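Local coordinates for RickCE (Rickettsia bellii, PDB 5HAM), which belongs to the CE clan of cysteine proteases and probably acts as a bacterial effector deubiquitinase, cleaving ubiquitin from its conjugates, at residues Tyr7-Asn12 and Cys211-Val216; Ser28-Ile33 and Thr125-Asp130; Glu53-Ile58 and Leu94-Arg99; Asp207-Gly212 and Arg241-His246. All blocks are in the same frame, centred on the assembly; numbering follows the deposited sequence.

Interaction 1. Residues Tyr7-Asn12 and Cys211-Val216; sequences YWYTEN and CGVFTV
The ring of Tyr9 lies over the backbone of Gly212 and Val213 at the first turn of helix 211-223. Its CD2 comes 3.3 Å from Gly212 C, an oblique approach, while Val213 N stands 3.6 Å above one ring face, offset toward the rim. The hydroxyl end passes over Val213, with Tyr9 OH 3.6 Å from Val213 CG2. Val216 CG2, one turn further along, meets the ring edge near its plane, 4.3 Å from Tyr9 CE2. Tyr9 holds CG beside its own backbone N (chi1 -77°), which lets the ring drop from the loop onto the helix. In the CE-clan cysteine protease fold a Cys-Gly pair lies near the start of this helix, and Cys211 probably corresponds to the clan's nucleophile; Tyr9 packs on the two residues that follow it. Tyr9 CB is only 3.8 Å from Gly212 CA, a closeness that the missing side chain of Gly212 permits. Water 1 accepts from Tyr9 N and Gly212 N, at 2.9 Å each, and bridges the two backbones. Tyr9 OH is hydrogen-bonded to His246 ND1 of helix 238-251, and Ile14 and Leu17 of helix 11-20 also touch the Tyr9 side chain.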
loop_
_atom_site.group_PDB
_atom_site.type_symbol
_atom_site.label_atom_id
_atom_site.label_comp_id
_atom_site.label_asym_id
_atom_site.label_seq_id
_atom_site.Cartn_x
_atom_site.Cartn_y
_atom_site.Cartn_z
ATOM N N TYR A 7 -13.525 -3.437 -9.167
ATOM C CA TYR A 7 -13.945 -3.191 -7.805
ATOM C C TYR A 7 -12.800 -2.525 -7.029
ATOM O O TYR A 7 -13.040 -1.598 -6.270
ATOM C CB TYR A 7 -14.409 -4.474 -7.104
ATOM C CG TYR A 7 -15.885 -4.447 -6.863
ATOM C CD1 TYR A 7 -16.649 -3.434 -7.405
ATOM C CD2 TYR A 7 -16.524 -5.403 -6.088
ATOM C CE1 TYR A 7 -18.009 -3.367 -7.216
ATOM C CE2 TYR A 7 -17.902 -5.337 -5.878
ATOM C CZ TYR A 7 -18.630 -4.307 -6.455
ATOM O OH TYR A 7 -19.984 -4.181 -6.304
ATOM N N TRP A 8 -11.562 -2.980 -7.239
ATOM C CA TRP A 8 -10.438 -2.508 -6.429
ATOM C C TRP A 8 -10.083 -1.071 -6.747
ATOM O O TRP A 8 -9.819 -0.737 -7.893
ATOM C CB TRP A 8 -9.206 -3.409 -6.577
ATOM C CG TRP A 8 -9.443 -4.816 -6.103
ATOM C CD1 TRP A 8 -10.625 -5.507 -6.139
ATOM C CD2 TRP A 8 -8.483 -5.701 -5.515
ATOM N NE1 TRP A 8 -10.458 -6.766 -5.622
ATOM C CE2 TRP A 8 -9.151 -6.913 -5.226
ATOM C CE3 TRP A 8 -7.119 -5.595 -5.217
ATOM C CZ2 TRP A 8 -8.505 -8.006 -4.644
ATOM C CZ3 TRP A 8 -6.476 -6.675 -4.633
ATOM C CH2 TRP A 8 -7.172 -7.869 -4.352
ATOM N N TYR A 9 -10.087 -0.227 -5.720
ATOM C CA TYR A 9 -9.711 1.174 -5.867
ATOM C C TYR A 9 -8.240 1.290 -6.211
ATOM O O TYR A 9 -7.418 0.514 -5.729
ATOM C CB TYR A 9 -9.918 1.954 -4.563
ATOM C CG TYR A 9 -11.326 2.333 -4.216
ATOM C CD1 TYR A 9 -12.404 1.607 -4.684
ATOM C CD2 TYR A 9 -11.577 3.426 -3.401
ATOM C CE1 TYR A 9 -13.702 1.963 -4.350
ATOM C CE2 TYR A 9 -12.866 3.795 -3.067
ATOM C CZ TYR A 9 -13.924 3.061 -3.539
ATOM O OH TYR A 9 -15.206 3.418 -3.200
ATOM N N THR A 10 -7.903 2.284 -7.015
ATOM C CA THR A 10 -6.508 2.624 -7.208
ATOM C C THR A 10 -6.223 3.899 -6.427
ATOM O O THR A 10 -7.148 4.551 -5.933
ATOM C CB THR A 10 -6.227 2.876 -8.671
ATOM O OG1 THR A 10 -6.785 4.143 -9.031
ATOM C CG2 THR A 10 -6.885 1.796 -9.501
ATOM N N GLU A 11 -4.946 4.250 -6.322
ATOM C CA GLU A 11 -4.526 5.449 -5.604
ATOM C C GLU A 11 -5.228 6.698 -6.135
ATOM O O GLU A 11 -5.471 7.654 -5.403
ATOM C CB GLU A 11 -3.010 5.614 -5.719
ATOM C CG GLU A 11 -2.441 6.759 -4.912
ATOM C CD GLU A 11 -0.938 6.898 -5.088
ATOM O OE1 GLU A 11 -0.316 5.978 -5.675
ATOM O OE2 GLU A 11 -0.381 7.927 -4.637
ATOM N N ASN A 12 -5.553 6.668 -7.418
ATOM C CA ASN A 12 -6.137 7.801 -8.087
ATOM C C ASN A 12 -7.496 8.150 -7.499
ATOM O O ASN A 12 -7.764 9.306 -7.195
ATOM C CB ASN A 12 -6.241 7.519 -9.583
ATOM C CG ASN A 12 -6.545 8.750 -10.373
ATOM O OD1 ASN A 12 -7.499 8.784 -11.150
ATOM N ND2 ASN A 12 -5.747 9.793 -10.164
ATOM N N CYS A 211 -11.106 -2.559 0.726
ATOM C CA CYS A 211 -10.003 -1.770 1.319
ATOM C C CYS A 211 -9.972 -0.299 0.940
ATOM O O CYS A 211 -9.785 0.557 1.800
ATOM C CB CYS A 211 -8.638 -2.388 1.000
ATOM S SG CYS A 211 -8.365 -3.932 1.883
ATOM N N GLY A 212 -10.148 0.005 -0.340
ATOM C CA GLY A 212 -10.117 1.392 -0.769
ATOM C C GLY A 212 -11.350 2.164 -0.324
ATOM O O GLY A 212 -11.273 3.367 -0.024
ATOM N N VAL A 213 -12.490 1.473 -0.275
ATOM C CA VAL A 213 -13.728 2.107 0.151
ATOM C C VAL A 213 -13.571 2.631 1.578
ATOM O O VAL A 213 -13.835 3.804 1.850
ATOM C CB VAL A 213 -14.929 1.122 0.084
ATOM C CG1 VAL A 213 -16.232 1.863 0.274
ATOM C CG2 VAL A 213 -14.945 0.387 -1.250
ATOM N N PHE A 214 -13.109 1.760 2.476
ATOM C CA PHE A 214 -12.946 2.107 3.888
ATOM C C PHE A 214 -11.720 2.966 4.200
ATOM O O PHE A 214 -11.738 3.760 5.149
ATOM C CB PHE A 214 -12.955 0.850 4.756
ATOM C CG PHE A 214 -14.325 0.310 4.991
ATOM C CD1 PHE A 214 -15.119 0.827 6.006
ATOM C CD2 PHE A 214 -14.833 -0.700 4.178
ATOM C CE1 PHE A 214 -16.387 0.352 6.228
ATOM C CE2 PHE A 214 -16.109 -1.183 4.383
ATOM C CZ PHE A 214 -16.894 -0.653 5.417
ATOM N N THR A 215 -10.650 2.789 3.428
ATOM C CA THR A 215 -9.502 3.673 3.525
ATOM C C THR A 215 -9.965 5.121 3.409
ATOM O O THR A 215 -9.564 5.979 4.186
ATOM C CB THR A 215 -8.480 3.375 2.413
ATOM O OG1 THR A 215 -7.776 2.170 2.732
ATOM C CG2 THR A 215 -7.474 4.519 2.272
ATOM N N VAL A 216 -10.839 5.379 2.449
ATOM C CA VAL A 216 -11.306 6.729 2.223
ATOM C C VAL A 216 -12.154 7.189 3.399
ATOM O O VAL A 216 -11.937 8.265 3.952
ATOM C CB VAL A 216 -12.126 6.829 0.909
ATOM C CG1 VAL A 216 -12.890 8.173 0.828
ATOM C CG2 VAL A 216 -11.217 6.592 -0.322
HETATM O O HOH W 1 -10.479 -1.169 -2.989
#

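Interaction 2. Residues Ser28-Ile33 and Thr125-Asp130; sequences SVQPAI and TKDIKD
Ser28 and Asp127 meet through different first torsions: Ser28 OG is tucked between its backbone N and carbonyl carbon (chi1 55°), whereas Asp127 CG swings away from its carbonyl carbon, beside the backbone N. The hydroxyl donates to Asp127 OD2 at 2.9 Å. It reaches that oxygen on its anti side and from 32° out of the carboxylate plane. Ser28 CB also closes in, at 3.2 Å from Asp127 OD2. Gln30, two residues further along the chain and pointing the same way as Ser28, bends at chi2 and brings NE2 to 2.9 Å from Asp127 OD2. The side chains of Gln30 and Asp127 come from opposite directions, with amide and carboxylate planes 51° apart. A single oxygen therefore faces both side chains, and its twin, Asp127 OD1, accepts from Asn131 ND2 just beyond the segment. The carboxylate is thus engaged through both oxygens, which would tend to fix its rotation. Strand 27-34 is the edge strand of the mixed sheet and runs parallel to strand 135-141, with Ser28 and Gln30 in its backbone ladder. Helix 96-130 packs against the sheet with its last turns, where Gln30 also touches Ile120 and Ala124 and Ile128 reaches strand 147-155.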
loop_
_atom_site.group_PDB
_atom_site.type_symbol
_atom_site.label_atom_id
_atom_site.label_comp_id
_atom_site.label_asym_id
_atom_site.label_seq_id
_atom_site.Cartn_x
_atom_site.Cartn_y
_atom_site.Cartn_z
ATOM N N SER A 28 -4.175 18.101 4.735
ATOM C CA SER A 28 -3.391 17.765 3.548
ATOM C C SER A 28 -3.477 16.285 3.238
ATOM O O SER A 28 -3.252 15.438 4.097
ATOM C CB SER A 28 -1.928 18.184 3.696
ATOM O OG SER A 28 -1.360 17.637 4.864
ATOM N N VAL A 29 -3.818 15.988 1.998
ATOM C CA VAL A 29 -3.812 14.630 1.510
ATOM C C VAL A 29 -2.482 14.304 0.852
ATOM O O VAL A 29 -2.113 14.916 -0.147
ATOM C CB VAL A 29 -4.916 14.416 0.474
ATOM C CG1 VAL A 29 -4.841 12.993 -0.064
ATOM C CG2 VAL A 29 -6.258 14.704 1.101
ATOM N N GLN A 30 -1.772 13.325 1.405
ATOM C CA GLN A 30 -0.461 12.948 0.889
ATOM C C GLN A 30 -0.582 11.909 -0.212
ATOM O O GLN A 30 -1.592 11.220 -0.313
ATOM C CB GLN A 30 0.408 12.396 2.026
ATOM C CG GLN A 30 0.732 13.427 3.082
ATOM C CD GLN A 30 1.484 14.605 2.497
ATOM O OE1 GLN A 30 2.396 14.429 1.697
ATOM N NE2 GLN A 30 1.091 15.811 2.877
ATOM N N PRO A 31 0.449 11.796 -1.056
ATOM C CA PRO A 31 0.521 10.653 -1.970
ATOM C C PRO A 31 0.723 9.363 -1.179
ATOM O O PRO A 31 1.193 9.415 -0.048
ATOM C CB PRO A 31 1.746 10.967 -2.831
ATOM C CG PRO A 31 2.497 12.016 -2.095
ATOM C CD PRO A 31 1.495 12.795 -1.329
ATOM N N ALA A 32 0.355 8.226 -1.756
ATOM C CA ALA A 32 0.434 6.961 -1.032
ATOM C C ALA A 32 1.837 6.545 -0.650
ATOM O O ALA A 32 2.768 6.644 -1.444
ATOM C CB ALA A 32 -0.233 5.838 -1.832
ATOM N N ILE A 33 1.972 6.070 0.579
ATOM C CA ILE A 33 3.118 5.274 0.955
ATOM C C ILE A 33 2.845 3.850 0.492
ATOM O O ILE A 33 1.769 3.312 0.734
ATOM C CB ILE A 33 3.317 5.291 2.456
ATOM C CG1 ILE A 33 4.022 6.591 2.872
ATOM C CG2 ILE A 33 4.115 4.056 2.914
ATOM C CD1 ILE A 33 4.024 6.809 4.383
ATOM N N THR A 125 4.463 15.390 8.278
ATOM C CA THR A 125 4.878 15.954 9.551
ATOM C C THR A 125 5.151 17.454 9.442
ATOM O O THR A 125 4.849 18.229 10.358
ATOM C CB THR A 125 6.133 15.228 10.080
ATOM O OG1 THR A 125 5.828 13.837 10.286
ATOM C CG2 THR A 125 6.602 15.839 11.392
ATOM N N LYS A 126 5.713 17.873 8.318
ATOM C CA LYS A 126 5.964 19.296 8.118
ATOM C C LYS A 126 4.635 20.051 8.012
ATOM O O LYS A 126 4.479 21.146 8.562
ATOM C CB LYS A 126 6.848 19.540 6.888
ATOM N N ASP A 127 3.675 19.443 7.324
ATOM C CA ASP A 127 2.355 20.040 7.156
ATOM C C ASP A 127 1.660 20.353 8.476
ATOM O O ASP A 127 1.151 21.469 8.663
ATOM C CB ASP A 127 1.459 19.152 6.295
ATOM C CG ASP A 127 1.766 19.283 4.834
ATOM O OD1 ASP A 127 2.510 20.224 4.480
ATOM O OD2 ASP A 127 1.267 18.457 4.041
ATOM N N ILE A 128 1.641 19.386 9.391
ATOM C CA ILE A 128 0.919 19.586 10.650
ATOM C C ILE A 128 1.732 20.358 11.683
ATOM O O ILE A 128 1.173 20.960 12.589
ATOM C CB ILE A 128 0.424 18.264 11.251
ATOM C CG1 ILE A 128 1.613 17.352 11.575
ATOM C CG2 ILE A 128 -0.544 17.591 10.281
ATOM C CD1 ILE A 128 1.223 15.960 12.038
ATOM N N LYS A 129 3.052 20.358 11.531
ATOM C CA LYS A 129 3.904 20.972 12.533
ATOM C C LYS A 129 4.329 22.389 12.150
ATOM O O LYS A 129 4.570 23.214 13.022
ATOM C CB LYS A 129 5.112 20.089 12.808
ATOM C CG LYS A 129 5.920 20.490 14.006
ATOM C CD LYS A 129 6.663 19.280 14.545
ATOM C CE LYS A 129 7.756 18.815 13.605
ATOM N NZ LYS A 129 8.953 19.690 13.747
ATOM N N ASP A 130 4.402 22.680 10.855
ATOM C CA ASP A 130 4.882 23.992 10.406
ATOM C C ASP A 130 3.909 24.770 9.521
ATOM O O ASP A 130 3.968 25.997 9.473
ATOM C CB ASP A 130 6.216 23.847 9.678
ATOM C CG ASP A 130 7.322 23.346 10.587
ATOM O OD1 ASP A 130 7.328 23.723 11.778
ATOM O OD2 ASP A 130 8.178 22.569 10.111
#

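Interaction 3. Residues Glu53-Ile58 and Leu94-Arg99; sequences EEKNKI and LSDAER
Lys55 of helix 52-69 reaches across to the start of helix 96-130, where it joins Asp96 and Arg99 in a salt-bridge network between helices. From CB, which points toward the other helix, the chain leaves with CG opposite the backbone N (chi1 168°) and runs outward, so the first close meeting is made by CD. This methylene sits over one face of the Arg99 guanidinium, 3.3 Å above its plane and offset toward the rim, with Lys55 CD 3.4 Å from Arg99 NH1 and 3.7 Å from Arg99 CZ. The chain then bends at chi3 (91°). Past the bend, Lys55 CE is 4.1 Å from Asp96 OD1, and the turn carries the ammonium toward the carboxylate rather than further over the arginine. Lys55 NZ ends 3.6 Å from Asp96 OD1, a salt bridge, though no hydrogen bond is formed. It is also near Leu94 O. The two cations approach each other, but the carboxylate oxygen they share, beside both, probably offsets their repulsion. Arg99 is anchored further back: its NE donates to Asp47 O and its NH2 to Ala50 O, so the guanidinium spans the end of helix 42-49 and the loop after it, and these bonds hold it in place independently of Lys55. Ser95 N-caps helix 96-130 by a weak bond from Glu98 N. In the plane of the guanidinium, at its edge, Asp96 OD1 lies 3.1 Å from Arg99 NH1 in a weak, bent hydrogen bond that belongs to their salt bridge.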
loop_
_atom_site.group_PDB
_atom_site.type_symbol
_atom_site.label_atom_id
_atom_site.label_comp_id
_atom_site.label_asym_id
_atom_site.label_seq_id
_atom_site.Cartn_x
_atom_site.Cartn_y
_atom_site.Cartn_z
ATOM N N GLU A 53 28.070 -22.558 -13.833
ATOM C CA GLU A 53 27.335 -23.713 -13.354
ATOM C C GLU A 53 26.232 -23.340 -12.375
ATOM O O GLU A 53 25.157 -23.933 -12.414
ATOM C CB GLU A 53 28.276 -24.744 -12.737
ATOM C CG GLU A 53 27.571 -25.959 -12.202
ATOM C CD GLU A 53 27.287 -26.976 -13.279
ATOM O OE1 GLU A 53 27.600 -26.709 -14.460
ATOM O OE2 GLU A 53 26.761 -28.056 -12.934
ATOM N N GLU A 54 26.493 -22.377 -11.492
ATOM C CA GLU A 54 25.449 -21.892 -10.578
ATOM C C GLU A 54 24.237 -21.429 -11.397
ATOM O O GLU A 54 23.100 -21.794 -11.103
ATOM C CB GLU A 54 25.961 -20.756 -9.679
ATOM C CG GLU A 54 26.523 -21.190 -8.314
ATOM C CD GLU A 54 27.991 -21.650 -8.354
ATOM O OE1 GLU A 54 28.623 -21.597 -9.434
ATOM O OE2 GLU A 54 28.518 -22.064 -7.295
ATOM N N LYS A 55 24.493 -20.651 -12.446
ATOM C CA LYS A 55 23.432 -20.235 -13.353
ATOM C C LYS A 55 22.715 -21.426 -14.023
ATOM O O LYS A 55 21.493 -21.436 -14.143
ATOM C CB LYS A 55 23.960 -19.269 -14.415
ATOM C CG LYS A 55 22.953 -19.066 -15.533
ATOM C CD LYS A 55 23.123 -17.781 -16.277
ATOM C CE LYS A 55 24.037 -17.930 -17.463
ATOM N NZ LYS A 55 23.640 -16.885 -18.446
ATOM N N ASN A 56 23.470 -22.427 -14.451
ATOM C CA ASN A 56 22.867 -23.554 -15.143
ATOM C C ASN A 56 21.931 -24.324 -14.220
ATOM O O ASN A 56 20.886 -24.833 -14.638
ATOM C CB ASN A 56 23.943 -24.475 -15.712
ATOM C CG ASN A 56 23.410 -25.381 -16.812
ATOM O OD1 ASN A 56 22.932 -24.899 -17.841
ATOM N ND2 ASN A 56 23.497 -26.698 -16.606
ATOM N N LYS A 57 22.304 -24.382 -12.951
ATOM C CA LYS A 57 21.520 -25.104 -11.974
ATOM C C LYS A 57 20.192 -24.405 -11.741
ATOM O O LYS A 57 19.151 -25.049 -11.592
ATOM C CB LYS A 57 22.294 -25.228 -10.665
ATOM N N ILE A 58 20.225 -23.081 -11.716
ATOM C CA ILE A 58 19.008 -22.316 -11.509
ATOM C C ILE A 58 18.068 -22.427 -12.717
ATOM O O ILE A 58 16.870 -22.667 -12.560
ATOM C CB ILE A 58 19.326 -20.860 -11.145
ATOM C CG1 ILE A 58 20.005 -20.816 -9.765
ATOM C CG2 ILE A 58 18.055 -20.028 -11.142
ATOM C CD1 ILE A 58 20.587 -19.470 -9.392
ATOM N N LEU A 94 19.060 -14.120 -20.630
ATOM C CA LEU A 94 19.736 -12.889 -21.014
ATOM C C LEU A 94 21.251 -12.939 -20.825
ATOM O O LEU A 94 21.769 -13.806 -20.138
ATOM C CB LEU A 94 19.177 -11.711 -20.203
ATOM C CG LEU A 94 17.681 -11.445 -20.390
ATOM C CD1 LEU A 94 17.190 -10.450 -19.360
ATOM C CD2 LEU A 94 17.439 -10.962 -21.819
ATOM N N SER A 95 21.950 -11.985 -21.427
ATOM C CA SER A 95 23.377 -11.828 -21.209
ATOM C C SER A 95 23.660 -11.419 -19.764
ATOM O O SER A 95 22.835 -10.752 -19.127
ATOM C CB SER A 95 23.949 -10.782 -22.170
ATOM O OG SER A 95 23.318 -9.525 -22.001
ATOM N N ASP A 96 24.830 -11.810 -19.257
ATOM C CA ASP A 96 25.241 -11.459 -17.899
ATOM C C ASP A 96 25.147 -9.957 -17.659
ATOM O O ASP A 96 24.705 -9.504 -16.594
ATOM C CB ASP A 96 26.664 -11.936 -17.622
ATOM C CG ASP A 96 26.778 -13.449 -17.560
ATOM O OD1 ASP A 96 25.743 -14.153 -17.417
ATOM O OD2 ASP A 96 27.929 -13.926 -17.645
ATOM N N ALA A 97 25.545 -9.193 -18.671
ATOM C CA ALA A 97 25.503 -7.741 -18.602
ATOM C C ALA A 97 24.075 -7.216 -18.459
ATOM O O ALA A 97 23.823 -6.299 -17.683
ATOM C CB ALA A 97 26.160 -7.144 -19.818
ATOM N N GLU A 98 23.133 -7.798 -19.192
ATOM C CA GLU A 98 21.764 -7.322 -19.080
ATOM C C GLU A 98 21.118 -7.788 -17.786
ATOM O O GLU A 98 20.269 -7.096 -17.227
ATOM C CB GLU A 98 20.916 -7.710 -20.293
ATOM C CG GLU A 98 19.714 -6.764 -20.518
ATOM C CD GLU A 98 20.111 -5.377 -21.065
ATOM O OE1 GLU A 98 19.199 -4.540 -21.253
ATOM O OE2 GLU A 98 21.318 -5.120 -21.322
ATOM N N ARG A 99 21.528 -8.951 -17.289
ATOM C CA ARG A 99 20.961 -9.422 -16.042
ATOM C C ARG A 99 21.423 -8.495 -14.926
ATOM O O ARG A 99 20.647 -8.146 -14.025
ATOM C CB ARG A 99 21.329 -10.887 -15.770
ATOM C CG ARG A 99 20.616 -11.865 -16.689
ATOM C CD ARG A 99 21.314 -13.224 -16.687
ATOM N NE ARG A 99 21.250 -13.880 -15.381
ATOM C CZ ARG A 99 22.273 -14.493 -14.780
ATOM N NH1 ARG A 99 23.473 -14.551 -15.350
ATOM N NH2 ARG A 99 22.093 -15.052 -13.593
#

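Interaction 4. Residues Asp207-Gly212 and Arg241-His246; sequences DQSACG and RLREHH
Arg243 points its guanidinium edge-on at Ser209, so that the Ser209 carbonyl oxygen lies near the plane of the group, 3.1 Å from Arg243 NH1. The arginine is extended at first, with CG opposite the backbone N (chi1 -171°), and turns at chi3 (-75°), which carries the head from helix 238-251 across to the turn ahead of helix 211-223. Ser209 faces it with its backbone more than its side chain: its CB stays 4.1 Å from Arg243 NH1. The hydroxyl joins in through water 2, which is 2.8 Å from Ser209 OG and accepts from Arg243 NH1 at 3.0 Å. Carbonyl and hydroxyl of one serine are thus both gathered round the same guanidinium nitrogen, one at close range and one by way of the water. The other terminal nitrogen, Arg243 NH2, donates to Tyr7 O and Trp261 O, and the Tyr7 ring adds a cation-pi contact, so the group has several partners. Ala210 N bonds to Asp207 O, closing the turn that leads into the helix. Such a turn, carrying the Cys211-Gly212 pair near the start of a helix, is as in CE-clan proteases.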
loop_
_atom_site.group_PDB
_atom_site.type_symbol
_atom_site.label_atom_id
_atom_site.label_comp_id
_atom_site.label_asym_id
_atom_site.label_seq_id
_atom_site.Cartn_x
_atom_site.Cartn_y
_atom_site.Cartn_z
ATOM N N ASP A 207 -13.355 -8.423 2.561
ATOM C CA ASP A 207 -13.094 -8.388 1.131
ATOM C C ASP A 207 -11.997 -7.378 0.835
ATOM O O ASP A 207 -12.110 -6.199 1.193
ATOM C CB ASP A 207 -14.352 -8.016 0.352
ATOM C CG ASP A 207 -15.520 -8.915 0.679
ATOM O OD1 ASP A 207 -15.446 -9.636 1.695
ATOM O OD2 ASP A 207 -16.515 -8.894 -0.073
ATOM N N GLN A 208 -10.938 -7.837 0.176
ATOM C CA GLN A 208 -9.864 -6.936 -0.211
ATOM C C GLN A 208 -10.370 -5.881 -1.199
ATOM O O GLN A 208 -9.792 -4.810 -1.320
ATOM C CB GLN A 208 -8.655 -7.697 -0.781
ATOM C CG GLN A 208 -7.459 -6.790 -1.069
ATOM C CD GLN A 208 -6.134 -7.486 -0.864
ATOM O OE1 GLN A 208 -6.069 -8.553 -0.244
ATOM N NE2 GLN A 208 -5.062 -6.891 -1.390
ATOM N N SER A 209 -11.464 -6.175 -1.886
ATOM C CA SER A 209 -12.074 -5.188 -2.768
ATOM C C SER A 209 -12.523 -3.946 -1.992
ATOM O O SER A 209 -12.596 -2.852 -2.546
ATOM C CB SER A 209 -13.267 -5.796 -3.510
ATOM O OG SER A 209 -14.183 -6.378 -2.598
ATOM N N ALA A 210 -12.823 -4.121 -0.710
ATOM C CA ALA A 210 -13.415 -3.044 0.073
ATOM C C ALA A 210 -12.380 -2.152 0.765
ATOM O O ALA A 210 -12.743 -1.101 1.304
ATOM C CB ALA A 210 -14.436 -3.595 1.082
ATOM N N CYS A 211 -11.106 -2.559 0.726
ATOM C CA CYS A 211 -10.003 -1.770 1.319
ATOM C C CYS A 211 -9.972 -0.299 0.940
ATOM O O CYS A 211 -9.785 0.557 1.800
ATOM C CB CYS A 211 -8.638 -2.388 1.000
ATOM S SG CYS A 211 -8.365 -3.932 1.883
ATOM N N GLY A 212 -10.148 0.005 -0.340
ATOM C CA GLY A 212 -10.117 1.392 -0.769
ATOM C C GLY A 212 -11.350 2.164 -0.324
ATOM O O GLY A 212 -11.273 3.367 -0.024
ATOM N N ARG A 241 -22.918 0.740 0.022
ATOM C CA ARG A 241 -23.487 2.085 0.106
ATOM C C ARG A 241 -22.388 3.147 0.055
ATOM O O ARG A 241 -22.549 4.203 -0.565
ATOM C CB ARG A 241 -24.319 2.248 1.382
ATOM C CG ARG A 241 -25.305 1.109 1.637
ATOM C CD ARG A 241 -25.878 1.199 3.055
ATOM N NE ARG A 241 -25.891 -0.086 3.756
ATOM C CZ ARG A 241 -26.874 -0.981 3.671
ATOM N NH1 ARG A 241 -27.935 -0.741 2.906
ATOM N NH2 ARG A 241 -26.795 -2.121 4.350
ATOM N N LEU A 242 -21.271 2.862 0.716
ATOM C CA LEU A 242 -20.139 3.767 0.696
ATOM C C LEU A 242 -19.623 3.884 -0.732
ATOM O O LEU A 242 -19.336 4.984 -1.213
ATOM C CB LEU A 242 -19.034 3.263 1.615
ATOM C CG LEU A 242 -19.146 3.513 3.118
ATOM C CD1 LEU A 242 -18.016 2.773 3.848
ATOM C CD2 LEU A 242 -19.080 5.009 3.393
ATOM N N ARG A 243 -19.531 2.743 -1.409
ATOM C CA ARG A 243 -19.035 2.698 -2.784
ATOM C C ARG A 243 -19.953 3.478 -3.742
ATOM O O ARG A 243 -19.481 4.220 -4.613
ATOM C CB ARG A 243 -18.862 1.241 -3.241
ATOM C CG ARG A 243 -18.157 1.092 -4.565
ATOM C CD ARG A 243 -18.188 -0.332 -5.062
ATOM N NE ARG A 243 -17.263 -1.215 -4.352
ATOM C CZ ARG A 243 -16.029 -1.486 -4.774
ATOM N NH1 ARG A 243 -15.254 -2.310 -4.084
ATOM N NH2 ARG A 243 -15.571 -0.929 -5.891
ATOM N N GLU A 244 -21.262 3.306 -3.569
ATOM C CA GLU A 244 -22.237 4.035 -4.366
ATOM C C GLU A 244 -22.037 5.508 -4.117
ATOM O O GLU A 244 -21.885 6.287 -5.048
ATOM C CB GLU A 244 -23.665 3.618 -4.005
ATOM C CG GLU A 244 -24.043 2.236 -4.525
ATOM C CD GLU A 244 -25.381 1.725 -3.995
ATOM O OE1 GLU A 244 -26.183 2.526 -3.462
ATOM O OE2 GLU A 244 -25.628 0.508 -4.113
ATOM N N HIS A 245 -22.004 5.869 -2.841
ATOM C CA HIS A 245 -21.782 7.238 -2.426
ATOM C C HIS A 245 -20.504 7.801 -3.038
ATOM O O HIS A 245 -20.508 8.910 -3.572
ATOM C CB HIS A 245 -21.736 7.295 -0.901
ATOM C CG HIS A 245 -21.546 8.688 -0.348
ATOM N ND1 HIS A 245 -22.445 9.694 -0.583
ATOM C CD2 HIS A 245 -20.561 9.192 0.418
ATOM C CE1 HIS A 245 -22.009 10.796 0.026
ATOM N NE2 HIS A 245 -20.885 10.526 0.638
ATOM N N HIS A 246 -19.416 7.036 -2.965
ATOM C CA HIS A 246 -18.137 7.441 -3.555
ATOM C C HIS A 246 -18.246 7.662 -5.060
ATOM O O HIS A 246 -17.625 8.570 -5.604
ATOM C CB HIS A 246 -17.065 6.378 -3.319
ATOM C CG HIS A 246 -16.622 6.277 -1.895
ATOM N ND1 HIS A 246 -15.808 5.260 -1.457
ATOM C CD2 HIS A 246 -16.871 7.054 -0.822
ATOM C CE1 HIS A 246 -15.567 5.418 -0.161
ATOM N NE2 HIS A 246 -16.206 6.510 0.242
HETATM O O HOH W 2 -16.020 -4.387 -2.041
#

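In the fold
From the N terminus, the loop leading into helix 11-20 is joined to helix 211-223 by interaction 1, which closes the longest loop, of 198 residues. Interaction 2 falls within that loop and links edge strand 27-34 to the end of helix 96-130. Interaction 3 falls within interaction 2 in turn, joining helix 52-69 to the start of the same long helix, with the two contact centres about 44 Å apart. Interaction 4 follows interactions 2 and 3 in the chain and starts where interaction 1 ends, sharing Cys211 and Gly212; it adds helix 238-251. Interactions 1 and 4 thus form one cluster, Glu11 links interaction 1 to Ala32 of interaction 2, and interaction 3 stands apart on the helical extension.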